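PDB 2W3J: carbohydrate binding module from Uncultured bacterium, which probably binds uronic acid sugars as a calcium-containing, non-catalytic family 35 carbohydrate binding module. Local coordinates for residues 44-58 with 121-135. Sequence-based numbering, arbitrary orientation. Where two conformers were deposited one is given.
With CA (calcium ion), chain C.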
loop_
_atom_site.group_PDB
_atom_site.type_symbol
_atom_site.label_atom_id
_atom_site.label_comp_id
_atom_site.label_asym_id
_atom_site.label_seq_id
_atom_site.Cartn_x
_atom_site.Cartn_y
_atom_site.Cartn_z
ATOM N N SER A 44 -0.349 3.197 9.426
ATOM C CA SER A 44 -0.795 4.288 10.330
ATOM C C SER A 44 0.192 5.438 10.166
ATOM O O SER A 44 1.409 5.228 10.234
ATOM C CB SER A 44 -0.771 3.809 11.781
ATOM O OG SER A 44 -1.222 4.822 12.711
ATOM N N LEU A 45 -0.327 6.643 9.937
ATOM C CA LEU A 45 0.524 7.813 9.758
ATOM C C LEU A 45 -0.034 9.017 10.484
ATOM O O LEU A 45 -1.217 9.057 10.817
ATOM C CB LEU A 45 0.684 8.161 8.271
ATOM C CG LEU A 45 -0.427 8.771 7.410
ATOM C CD1 LEU A 45 -0.777 10.218 7.780
ATOM C CD2 LEU A 45 -0.016 8.707 5.950
ATOM N N SER A 46 0.820 10.009 10.690
ATOM C CA SER A 46 0.375 11.290 11.236
ATOM C C SER A 46 0.590 12.361 10.198
ATOM O O SER A 46 1.608 12.354 9.496
ATOM C CB SER A 46 1.174 11.653 12.488
ATOM O OG SER A 46 0.982 10.691 13.499
ATOM N N ALA A 47 -0.366 13.287 10.095
ATOM C CA ALA A 47 -0.270 14.441 9.217
ATOM C C ALA A 47 -0.348 15.716 10.086
ATOM O O ALA A 47 -1.149 15.787 11.010
ATOM C CB ALA A 47 -1.385 14.446 8.198
ATOM N N ALA A 48 0.481 16.706 9.778
ATOM C CA ALA A 48 0.436 17.986 10.520
ATOM C C ALA A 48 -0.835 18.798 10.210
ATOM O O ALA A 48 -1.362 19.501 11.074
ATOM C CB ALA A 48 1.689 18.807 10.243
ATOM N N SER A 49 -1.347 18.720 8.993
ATOM C CA SER A 49 -2.579 19.431 8.716
ATOM C C SER A 49 -3.482 18.646 7.795
ATOM O O SER A 49 -3.028 17.735 7.086
ATOM C CB SER A 49 -2.296 20.814 8.130
ATOM O OG SER A 49 -1.684 20.692 6.868
ATOM N N ALA A 50 -4.762 19.001 7.822
ATOM C CA ALA A 50 -5.762 18.343 7.004
ATOM C C ALA A 50 -5.767 18.902 5.592
ATOM O O ALA A 50 -5.995 20.096 5.379
ATOM C CB ALA A 50 -7.134 18.470 7.636
ATOM N N LYS A 51 -5.508 18.030 4.625
ATOM C CA LYS A 51 -5.658 18.342 3.218
ATOM C C LYS A 51 -5.520 17.068 2.397
ATOM O O LYS A 51 -5.424 15.990 2.957
ATOM C CB LYS A 51 -4.629 19.363 2.743
ATOM C CG LYS A 51 -3.210 19.074 3.145
ATOM C CD LYS A 51 -2.210 19.942 2.345
ATOM N N THR A 52 -5.510 17.210 1.080
ATOM C CA THR A 52 -5.289 16.061 0.205
ATOM C C THR A 52 -3.805 15.906 -0.054
ATOM O O THR A 52 -3.105 16.903 -0.331
ATOM C CB THR A 52 -6.052 16.212 -1.116
ATOM O OG1 THR A 52 -7.451 16.199 -0.828
ATOM C CG2 THR A 52 -5.732 15.076 -2.083
ATOM N N TYR A 53 -3.326 14.655 0.036
ATOM C CA TYR A 53 -1.927 14.319 -0.235
ATOM C C TYR A 53 -1.850 13.279 -1.333
ATOM O O TYR A 53 -2.790 12.494 -1.504
ATOM C CB TYR A 53 -1.286 13.748 1.030
ATOM C CG TYR A 53 -1.212 14.732 2.189
ATOM C CD1 TYR A 53 -0.057 15.484 2.415
ATOM C CD2 TYR A 53 -2.296 14.911 3.056
ATOM C CE1 TYR A 53 0.016 16.380 3.491
ATOM C CE2 TYR A 53 -2.229 15.807 4.136
ATOM C CZ TYR A 53 -1.068 16.532 4.335
ATOM O OH TYR A 53 -0.994 17.418 5.392
ATOM N N THR A 54 -0.757 13.271 -2.095
ATOM C CA THR A 54 -0.536 12.214 -3.092
ATOM C C THR A 54 0.257 11.073 -2.455
ATOM O O THR A 54 1.329 11.315 -1.884
ATOM C CB THR A 54 0.268 12.723 -4.281
ATOM O OG1 THR A 54 -0.409 13.859 -4.830
ATOM C CG2 THR A 54 0.371 11.645 -5.333
ATOM N N ALA A 55 -0.282 9.850 -2.542
ATOM C CA ALA A 55 0.430 8.637 -2.108
ATOM C C ALA A 55 0.865 7.899 -3.365
ATOM O O ALA A 55 0.213 7.967 -4.413
ATOM C CB ALA A 55 -0.465 7.740 -1.270
ATOM N N GLN A 56 2.010 7.243 -3.295
ATOM C CA GLN A 56 2.415 6.396 -4.390
ATOM C C GLN A 56 2.687 4.987 -3.873
ATOM O O GLN A 56 3.470 4.800 -2.950
ATOM C CB GLN A 56 3.688 6.946 -5.039
ATOM C CG GLN A 56 4.156 6.065 -6.212
ATOM C CD GLN A 56 5.275 6.700 -6.979
ATOM O OE1 GLN A 56 5.048 7.505 -7.903
ATOM N NE2 GLN A 56 6.490 6.362 -6.609
ATOM N N ILE A 57 2.048 4.000 -4.489
ATOM C CA ILE A 57 2.227 2.602 -4.079
ATOM C C ILE A 57 3.107 1.923 -5.081
ATOM O O ILE A 57 2.859 2.002 -6.286
ATOM C CB ILE A 57 0.853 1.881 -4.018
ATOM C CG1 ILE A 57 -0.034 2.596 -2.989
ATOM C CG2 ILE A 57 1.048 0.386 -3.601
ATOM C CD1 ILE A 57 -1.549 2.144 -3.010
ATOM N N ARG A 58 4.192 1.295 -4.607
ATOM C CA ARG A 58 5.092 0.590 -5.522
ATOM C C ARG A 58 4.792 -0.907 -5.390
ATOM O O ARG A 58 4.658 -1.428 -4.288
ATOM C CB ARG A 58 6.553 0.870 -5.166
ATOM C CG ARG A 58 7.561 0.328 -6.163
ATOM C CD ARG A 58 8.982 0.865 -5.832
ATOM N NE ARG A 58 9.958 0.489 -6.858
ATOM C CZ ARG A 58 10.837 -0.511 -6.749
ATOM N NH1 ARG A 58 10.860 -1.296 -5.671
ATOM N NH2 ARG A 58 11.674 -0.745 -7.757
ATOM N N ILE A 121 3.145 -5.848 -2.627
ATOM C CA ILE A 121 3.252 -4.402 -2.300
ATOM C C ILE A 121 4.593 -4.108 -1.629
ATOM O O ILE A 121 4.877 -4.623 -0.540
ATOM C CB ILE A 121 2.129 -3.955 -1.379
ATOM C CG1 ILE A 121 0.751 -4.319 -1.988
ATOM C CG2 ILE A 121 2.274 -2.406 -1.095
ATOM C CD1 ILE A 121 0.537 -3.686 -3.376
ATOM N N ASP A 122 5.428 -3.337 -2.319
ATOM C CA ASP A 122 6.786 -3.025 -1.832
ATOM C C ASP A 122 6.726 -1.937 -0.750
ATOM O O ASP A 122 7.389 -2.018 0.285
ATOM C CB ASP A 122 7.626 -2.533 -3.010
ATOM C CG ASP A 122 9.024 -2.159 -2.595
ATOM O OD1 ASP A 122 9.570 -2.859 -1.697
ATOM O OD2 ASP A 122 9.550 -1.199 -3.186
ATOM N N SER A 123 5.946 -0.906 -1.018
ATOM C CA SER A 123 5.928 0.246 -0.116
ATOM C C SER A 123 4.791 1.173 -0.498
ATOM O O SER A 123 4.224 1.092 -1.598
ATOM C CB SER A 123 7.251 1.025 -0.279
ATOM O OG SER A 123 7.416 1.473 -1.648
ATOM N N ILE A 124 4.470 2.074 0.416
ATOM C CA ILE A 124 3.643 3.220 0.077
ATOM C C ILE A 124 4.399 4.492 0.509
ATOM O O ILE A 124 5.003 4.515 1.571
ATOM C CB ILE A 124 2.200 3.143 0.654
ATOM C CG1 ILE A 124 1.358 4.279 0.082
ATOM C CG2 ILE A 124 2.119 3.144 2.197
ATOM C CD1 ILE A 124 -0.093 4.144 0.500
ATOM N N ARG A 125 4.407 5.479 -0.385
ATOM C CA ARG A 125 5.101 6.751 -0.153
ATOM C C ARG A 125 4.044 7.846 -0.116
ATOM O O ARG A 125 3.289 8.000 -1.072
ATOM C CB ARG A 125 6.063 7.022 -1.313
ATOM C CG ARG A 125 6.957 8.275 -1.148
ATOM C CD ARG A 125 7.688 8.575 -2.435
ATOM N NE ARG A 125 8.533 7.474 -2.887
ATOM C CZ ARG A 125 9.796 7.310 -2.509
ATOM N NH1 ARG A 125 10.350 8.164 -1.656
ATOM N NH2 ARG A 125 10.503 6.287 -2.970
ATOM N N VAL A 126 3.981 8.594 0.985
ATOM C CA VAL A 126 3.042 9.712 1.048
ATOM C C VAL A 126 3.845 11.023 0.939
ATOM O O VAL A 126 4.718 11.288 1.779
ATOM C CB VAL A 126 2.234 9.660 2.355
ATOM C CG1 VAL A 126 1.238 10.868 2.466
ATOM C CG2 VAL A 126 1.493 8.293 2.448
ATOM N N THR A 127 3.561 11.804 -0.091
ATOM C CA THR A 127 4.308 13.048 -0.296
ATOM C C THR A 127 3.653 14.240 0.382
ATOM O O THR A 127 2.443 14.267 0.608
ATOM C CB THR A 127 4.543 13.354 -1.781
ATOM O OG1 THR A 127 3.290 13.421 -2.471
ATOM C CG2 THR A 127 5.415 12.292 -2.394
ATOM N N GLY A 128 4.476 15.228 0.732
ATOM C CA GLY A 128 3.998 16.410 1.446
ATOM C C GLY A 128 4.744 16.604 2.752
ATOM O O GLY A 128 5.290 15.656 3.325
ATOM N N ASN A 129 4.771 17.843 3.240
ATOM C CA ASN A 129 5.463 18.142 4.467
ATOM C C ASN A 129 4.659 17.634 5.632
ATOM O O ASN A 129 3.441 17.514 5.547
ATOM C CB ASN A 129 5.660 19.663 4.629
ATOM C CG ASN A 129 6.320 20.298 3.415
ATOM O OD1 ASN A 129 7.331 19.794 2.898
ATOM N ND2 ASN A 129 5.764 21.419 2.957
ATOM N N GLY A 130 5.337 17.359 6.732
ATOM C CA GLY A 130 4.659 17.056 7.973
ATOM C C GLY A 130 4.018 15.675 8.043
ATOM O O GLY A 130 3.097 15.454 8.823
ATOM N N ILE A 131 4.521 14.742 7.245
ATOM C CA ILE A 131 4.024 13.356 7.297
ATOM C C ILE A 131 5.052 12.511 8.058
ATOM O O ILE A 131 6.251 12.538 7.719
ATOM C CB ILE A 131 3.839 12.787 5.873
ATOM C CG1 ILE A 131 2.808 13.580 5.077
ATOM C CG2 ILE A 131 3.445 11.325 5.941
ATOM C CD1 ILE A 131 1.418 13.478 5.628
ATOM N N THR A 132 4.606 11.803 9.093
ATOM C CA THR A 132 5.452 10.858 9.819
ATOM C C THR A 132 4.660 9.574 10.053
ATOM O O THR A 132 3.455 9.567 9.864
ATOM C CB THR A 132 5.882 11.386 11.208
ATOM O OG1 THR A 132 4.727 11.773 11.952
ATOM C CG2 THR A 132 6.810 12.612 11.056
ATOM N N PRO A 133 5.335 8.507 10.492
ATOM C CA PRO A 133 4.632 7.292 10.853
ATOM C C PRO A 133 3.921 7.522 12.177
ATOM O O PRO A 133 4.291 8.428 12.912
ATOM C CB PRO A 133 5.753 6.242 11.009
ATOM C CG PRO A 133 7.027 7.026 11.117
ATOM C CD PRO A 133 6.801 8.368 10.528
ATOM N N ALA A 134 2.886 6.733 12.449
ATOM C CA ALA A 134 2.166 6.792 13.727
ATOM C C ALA A 134 2.073 5.409 14.353
ATOM O O ALA A 134 2.291 4.400 13.662
ATOM C CB ALA A 134 0.758 7.387 13.517
ATOM N N ALA A 135 1.768 5.337 15.651
ATOM C CA ALA A 135 1.599 4.041 16.292
ATOM C C ALA A 135 0.398 3.303 15.675
ATOM O O ALA A 135 -0.539 3.931 15.180
ATOM C CB ALA A 135 1.371 4.220 17.796
HETATM CA CA CA C . 9.558 -3.010 0.679
HETATM O O HOH W 1 3.533 10.542 14.203
HETATM O O HOH W 2 1.279 17.107 7.043
HETATM O O HOH W 3 1.052 15.440 -1.497
HETATM O O HOH W 4 6.072 3.695 -2.757
#
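Strand 51-58 pairs antiparallel with strand 121-126, and strand 44-47 with strand 131-133, in two different sheets. Apolar side chains fill the buried side between them: Leu45 CD2 reaches tip to tip toward Val126 CG2 at 3.8 Å, and Ile57 and Ile124, a non-hydrogen-bonded pair, cross at an angle, CG1 against CG1. Tyr53, with CG anti to its carbonyl carbon (chi1 -64°), is long enough to reach the other sheet, its ring and Ile131 running past each other in opposite directions. Ile131 CD1 sits over one face in a CH-pi contact, 4.1 Å from the centroid, while the hydroxyl donates to Ser49 O at 2.7 Å and accepts from a water that also bonds Ala48 N and Asn129 O. Gly128 has backbone angles that call for glycine, and a CB would also hit this ring. Thr127 adds its hydroxyl to its N-H on Thr54 O, each at 2.9 Å. Asp122 and Ser123 both face Arg58 in a classic beta bulge. The long, extended Arg58 brings NH1 to Asp122 OD2 at 2.8 Å, from above the carboxylate plane, probably steadying the carboxylate whose OD1 binds calcium at 2.4 Å. Glu5, Glu6, Thr26 and Gly29 complete that site, at one end of the two-sheet beta-sandwich typical of family 6-like carbohydrate binding modules.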